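PDB 2YZQ: CBS domain-containing protein from Pyrococcus horikoshii, which is of unknown function but carries four CBS motifs and binds S-adenosylmethionine, consistent with a role in sensing that ligand. Local coordinates for residues 71-74 against 75-79; 236-240 against 241-245. All blocks are in the same frame, centred on the assembly; numbering follows the deposited sequence.

Interaction 1. Residues 71-74 against 75-79; sequences PVVK and ENDTL
K74 and D77 meet as the two ends of a type I beta turn, tied by one backbone bond and one from the side chain. D77 N donates to K74 O at 3.0 Å, well above the carbonyl plane (55° out of it). The aspartate then folds back on the residue that opened the turn: with chi1 at -77° its CG is anti to its own carbonyl carbon and beside its backbone N, and OD2 reaches the amide of K74. That bond, K74 N to D77 OD2, is 2.8 Å long and almost straight at 173°, although the N-H comes in from above the carboxylate plane. K74 is thus gripped at both its N-H and its C=O by a single residue. D77 OD2 also lies 3.5 Å from V73 CB and touches K74 CB. K74 itself runs extended as far as CE and bends only at its end, leaving K74 NZ 5.8 Å from D77 OD2, an opposite charge nearby but not a salt bridge. Without the carboxylate, as with an alanine here, the K74 amide would probably lose its side-chain acceptor, leaving D77 N to K74 O as the bond between the turn's two ends. At the third position of the turn, N76 OD1 takes a hydrogen bond from K4 of helix 3-6, while V73 is buried against V94, V96 and L85. A type I turn, with the D77 carboxylate bonded back to the K74 amide, here carries strand 72-74 into helix 79-89, with T78 as its N-cap: the strand-to-helix link of a CBS domain.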
loop_
_atom_site.group_PDB
_atom_site.type_symbol
_atom_site.label_atom_id
_atom_site.label_comp_id
_atom_site.label_asym_id
_atom_site.label_seq_id
_atom_site.Cartn_x
_atom_site.Cartn_y
_atom_site.Cartn_z
ATOM N N PRO A 71 3.123 -15.204 2.612
ATOM C CA PRO A 71 4.527 -15.044 3.000
ATOM C C PRO A 71 4.716 -15.066 4.516
ATOM O O PRO A 71 3.953 -14.439 5.254
ATOM C CB PRO A 71 4.903 -13.700 2.379
ATOM C CG PRO A 71 3.615 -12.945 2.410
ATOM C CD PRO A 71 2.616 -13.983 1.962
ATOM N N VAL A 72 5.727 -15.799 4.969
ATOM C CA VAL A 72 6.016 -15.905 6.396
ATOM C C VAL A 72 7.500 -15.722 6.683
ATOM O O VAL A 72 8.355 -16.084 5.871
ATOM C CB VAL A 72 5.580 -17.278 6.963
ATOM C CG1 VAL A 72 4.088 -17.471 6.771
ATOM C CG2 VAL A 72 6.356 -18.391 6.284
ATOM N N VAL A 73 7.799 -15.151 7.845
ATOM C CA VAL A 73 9.176 -14.932 8.267
ATOM C C VAL A 73 9.232 -15.116 9.775
ATOM O O VAL A 73 8.199 -15.296 10.421
ATOM C CB VAL A 73 9.658 -13.495 7.951
ATOM C CG1 VAL A 73 9.622 -13.246 6.451
ATOM C CG2 VAL A 73 8.783 -12.480 8.681
ATOM N N LYS A 74 10.442 -15.086 10.320
ATOM C CA LYS A 74 10.648 -15.199 11.758
ATOM C C LYS A 74 11.016 -13.798 12.238
ATOM O O LYS A 74 11.525 -12.993 11.457
ATOM C CB LYS A 74 11.767 -16.194 12.063
ATOM C CG LYS A 74 11.387 -17.635 11.752
ATOM C CD LYS A 74 12.471 -18.609 12.173
ATOM C CE LYS A 74 12.012 -20.046 11.979
ATOM N NZ LYS A 74 11.577 -20.301 10.577
ATOM N N GLU A 75 10.766 -13.499 13.512
ATOM C CA GLU A 75 11.049 -12.160 14.022
ATOM C C GLU A 75 12.504 -11.723 13.933
ATOM O O GLU A 75 12.784 -10.528 13.888
ATOM C CB GLU A 75 10.556 -12.003 15.471
ATOM C CG GLU A 75 11.382 -12.725 16.526
ATOM C CD GLU A 75 11.072 -12.244 17.935
ATOM O OE1 GLU A 75 11.560 -12.869 18.903
ATOM O OE2 GLU A 75 10.350 -11.237 18.078
ATOM N N ASN A 76 13.435 -12.671 13.891
ATOM C CA ASN A 76 14.840 -12.299 13.816
ATOM C C ASN A 76 15.367 -12.203 12.390
ATOM O O ASN A 76 16.565 -12.008 12.170
ATOM C CB ASN A 76 15.693 -13.258 14.651
ATOM C CG ASN A 76 15.433 -13.109 16.142
ATOM O OD1 ASN A 76 15.498 -12.007 16.687
ATOM N ND2 ASN A 76 15.137 -14.221 16.808
ATOM N N ASP A 77 14.470 -12.346 11.419
ATOM C CA ASP A 77 14.867 -12.216 10.024
ATOM C C ASP A 77 15.048 -10.729 9.732
ATOM O O ASP A 77 14.543 -9.871 10.461
ATOM C CB ASP A 77 13.804 -12.800 9.086
ATOM C CG ASP A 77 13.828 -14.316 9.046
ATOM O OD1 ASP A 77 14.917 -14.898 9.235
ATOM O OD2 ASP A 77 12.766 -14.926 8.807
ATOM N N THR A 78 15.774 -10.420 8.667
ATOM C CA THR A 78 16.002 -9.029 8.301
ATOM C C THR A 78 14.776 -8.466 7.597
ATOM O O THR A 78 13.953 -9.217 7.071
ATOM C CB THR A 78 17.188 -8.898 7.339
ATOM O OG1 THR A 78 16.904 -9.635 6.143
ATOM C CG2 THR A 78 18.459 -9.439 7.981
ATOM N N LEU A 79 14.647 -7.142 7.592
ATOM C CA LEU A 79 13.522 -6.516 6.910
ATOM C C LEU A 79 13.687 -6.782 5.422
ATOM O O LEU A 79 12.708 -6.848 4.680
ATOM C CB LEU A 79 13.494 -5.005 7.159
ATOM C CG LEU A 79 13.003 -4.537 8.527
ATOM C CD1 LEU A 79 13.048 -3.018 8.584
ATOM C CD2 LEU A 79 11.584 -5.036 8.764
#

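Interaction 2. Residues 236-240 against 241-245; sequences PHMTV and HEVAL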
loop_
_atom_site.group_PDB
_atom_site.type_symbol
_atom_site.label_atom_id
_atom_site.label_comp_id
_atom_site.label_asym_id
_atom_site.label_seq_id
_atom_site.Cartn_x
_atom_site.Cartn_y
_atom_site.Cartn_z
ATOM N N PRO A 236 11.929 12.921 -8.629
ATOM C CA PRO A 236 12.942 11.863 -8.657
ATOM C C PRO A 236 14.057 12.015 -7.623
ATOM O O PRO A 236 14.626 11.025 -7.166
ATOM C CB PRO A 236 13.477 11.937 -10.083
ATOM C CG PRO A 236 12.290 12.416 -10.863
ATOM C CD PRO A 236 11.746 13.508 -9.969
ATOM N N HIS A 237 14.368 13.253 -7.253
ATOM C CA HIS A 237 15.440 13.511 -6.297
ATOM C C HIS A 237 15.010 13.489 -4.834
ATOM O O HIS A 237 15.850 13.591 -3.938
ATOM C CB HIS A 237 16.094 14.862 -6.605
ATOM C CG HIS A 237 16.661 14.960 -7.987
ATOM N ND1 HIS A 237 17.674 14.141 -8.436
ATOM C CD2 HIS A 237 16.358 15.783 -9.019
ATOM C CE1 HIS A 237 17.970 14.454 -9.685
ATOM N NE2 HIS A 237 17.186 15.447 -10.063
ATOM N N MET A 238 13.710 13.365 -4.588
ATOM C CA MET A 238 13.209 13.335 -3.218
ATOM C C MET A 238 13.701 12.062 -2.535
ATOM O O MET A 238 13.781 11.003 -3.157
ATOM C CB MET A 238 11.680 13.391 -3.210
ATOM C CG MET A 238 11.073 13.579 -1.830
ATOM S SD MET A 238 9.295 13.927 -1.906
ATOM C CE MET A 238 9.309 15.670 -2.307
ATOM N N THR A 239 14.034 12.166 -1.254
ATOM C CA THR A 239 14.544 11.010 -0.526
ATOM C C THR A 239 13.470 10.050 -0.042
ATOM O O THR A 239 12.305 10.420 0.118
ATOM C CB THR A 239 15.370 11.439 0.696
ATOM O OG1 THR A 239 14.523 12.123 1.628
ATOM C CG2 THR A 239 16.510 12.358 0.271
ATOM N N VAL A 240 13.883 8.806 0.176
ATOM C CA VAL A 240 12.995 7.763 0.673
ATOM C C VAL A 240 12.435 8.229 2.010
ATOM O O VAL A 240 11.273 7.984 2.333
ATOM C CB VAL A 240 13.766 6.440 0.876
ATOM C CG1 VAL A 240 12.892 5.420 1.595
ATOM C CG2 VAL A 240 14.204 5.895 -0.465
ATOM N N HIS A 241 13.270 8.913 2.784
ATOM C CA HIS A 241 12.854 9.429 4.077
ATOM C C HIS A 241 11.695 10.408 3.938
ATOM O O HIS A 241 10.651 10.234 4.565
ATOM C CB HIS A 241 14.034 10.123 4.762
ATOM C CG HIS A 241 13.682 10.772 6.064
ATOM N ND1 HIS A 241 13.259 10.056 7.163
ATOM C CD2 HIS A 241 13.698 12.071 6.443
ATOM C CE1 HIS A 241 13.032 10.887 8.165
ATOM N NE2 HIS A 241 13.290 12.115 7.754
ATOM N N GLU A 242 11.862 11.430 3.103
ATOM C CA GLU A 242 10.802 12.417 2.941
ATOM C C GLU A 242 9.521 11.826 2.358
ATOM O O GLU A 242 8.424 12.196 2.769
ATOM C CB GLU A 242 11.268 13.596 2.079
ATOM C CG GLU A 242 10.166 14.630 1.872
ATOM C CD GLU A 242 10.661 15.941 1.298
ATOM O OE1 GLU A 242 11.674 15.942 0.568
ATOM O OE2 GLU A 242 10.014 16.974 1.572
ATOM N N VAL A 243 9.648 10.914 1.401
ATOM C CA VAL A 243 8.460 10.299 0.823
ATOM C C VAL A 243 7.711 9.531 1.916
ATOM O O VAL A 243 6.489 9.629 2.032
ATOM C CB VAL A 243 8.824 9.340 -0.332
ATOM C CG1 VAL A 243 7.588 8.571 -0.777
ATOM C CG2 VAL A 243 9.386 10.139 -1.507
ATOM N N ALA A 244 8.443 8.773 2.723
ATOM C CA ALA A 244 7.810 8.009 3.794
ATOM C C ALA A 244 7.170 8.948 4.812
ATOM O O ALA A 244 6.088 8.669 5.332
ATOM C CB ALA A 244 8.833 7.107 4.471
ATOM N N LEU A 245 7.840 10.059 5.102
ATOM C CA LEU A 245 7.302 11.031 6.045
ATOM C C LEU A 245 5.953 11.540 5.558
ATOM O O LEU A 245 5.013 11.678 6.344
ATOM C CB LEU A 245 8.272 12.207 6.216
ATOM C CG LEU A 245 9.361 12.060 7.282
ATOM C CD1 LEU A 245 8.754 12.265 8.653
ATOM C CD2 LEU A 245 10.005 10.691 7.187
HETATM O O HOH W 1 13.977 14.908 -0.295
#
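From M238 to V240 the chain passes from an extended loop into the first turn of helix 240-250, where V243 N bonds to T239 O at 3.0 Å, nearly along the C=O axis, and A244 N to V240 O. T239 is the N-cap. Its chi1 of 64° sets OG1 between its own backbone N and carbonyl carbon, and from there the hydroxyl oxygen accepts the amide of E242, with E242 N to T239 OG1 at 3.1 Å and 168°. The T239 hydroxyl also rests beside the root of the glutamate, OG1 lying 3.6 Å from E242 CB. E242 sends its chain back toward the loop to cross M238 at about a right angle. E242 OE1 comes within 3.4 Å of M238 CG, and a water completes the link: it donates to E242 OE1 at 2.7 Å and accepts from T239 N at 2.9 Å. The methionine leaves its backbone fully extended through chi2 and turns at chi3 (-80°), which lays the methyl M238 CE over one face of the carboxylate, 3.9 Å from E242 CD, while M238 SD packs 3.8 Å from V243 CG2. V240 and V243 reach inward to L273, and V240 and A244 also meet F117 of helix 109-117. OE2 of E242 has a long, weak ion pair with K246. Chemically, the helix start divides its work: the threonine oxygen satisfies an amide that has no earlier turn to serve it, the glutamate reaches the T239 amide through water, and its negative charge, set at the amino end, would probably be eased by the helix dipole. M238 meanwhile lays CG and its methyl against the carboxylate and turns its sulfur to V243.

Overall arrangement
Following the chain from the N terminus, residues 71-79 come first, turning strand 72-74 into helix 79-89 within the second CBS motif; interaction 2, at residues 236-245, starts helix 240-250 within the fourth CBS motif. Interaction 1 closes a four-residue turn and interaction 2 caps a helix start; the two follow in series, with neither nesting in nor crossing the other. The centres of interactions 1 and 2 lie about 25 Å apart, and the two do not touch. Interaction 1 joins the edge strand of a mixed sheet to its following helix and sits beside helix 3-6, away from the ligand. Interaction 2 ties its helix to helices 109-117 and 270-273, with the side chain of V243 about 9 Å from the bound S-adenosylmethionine.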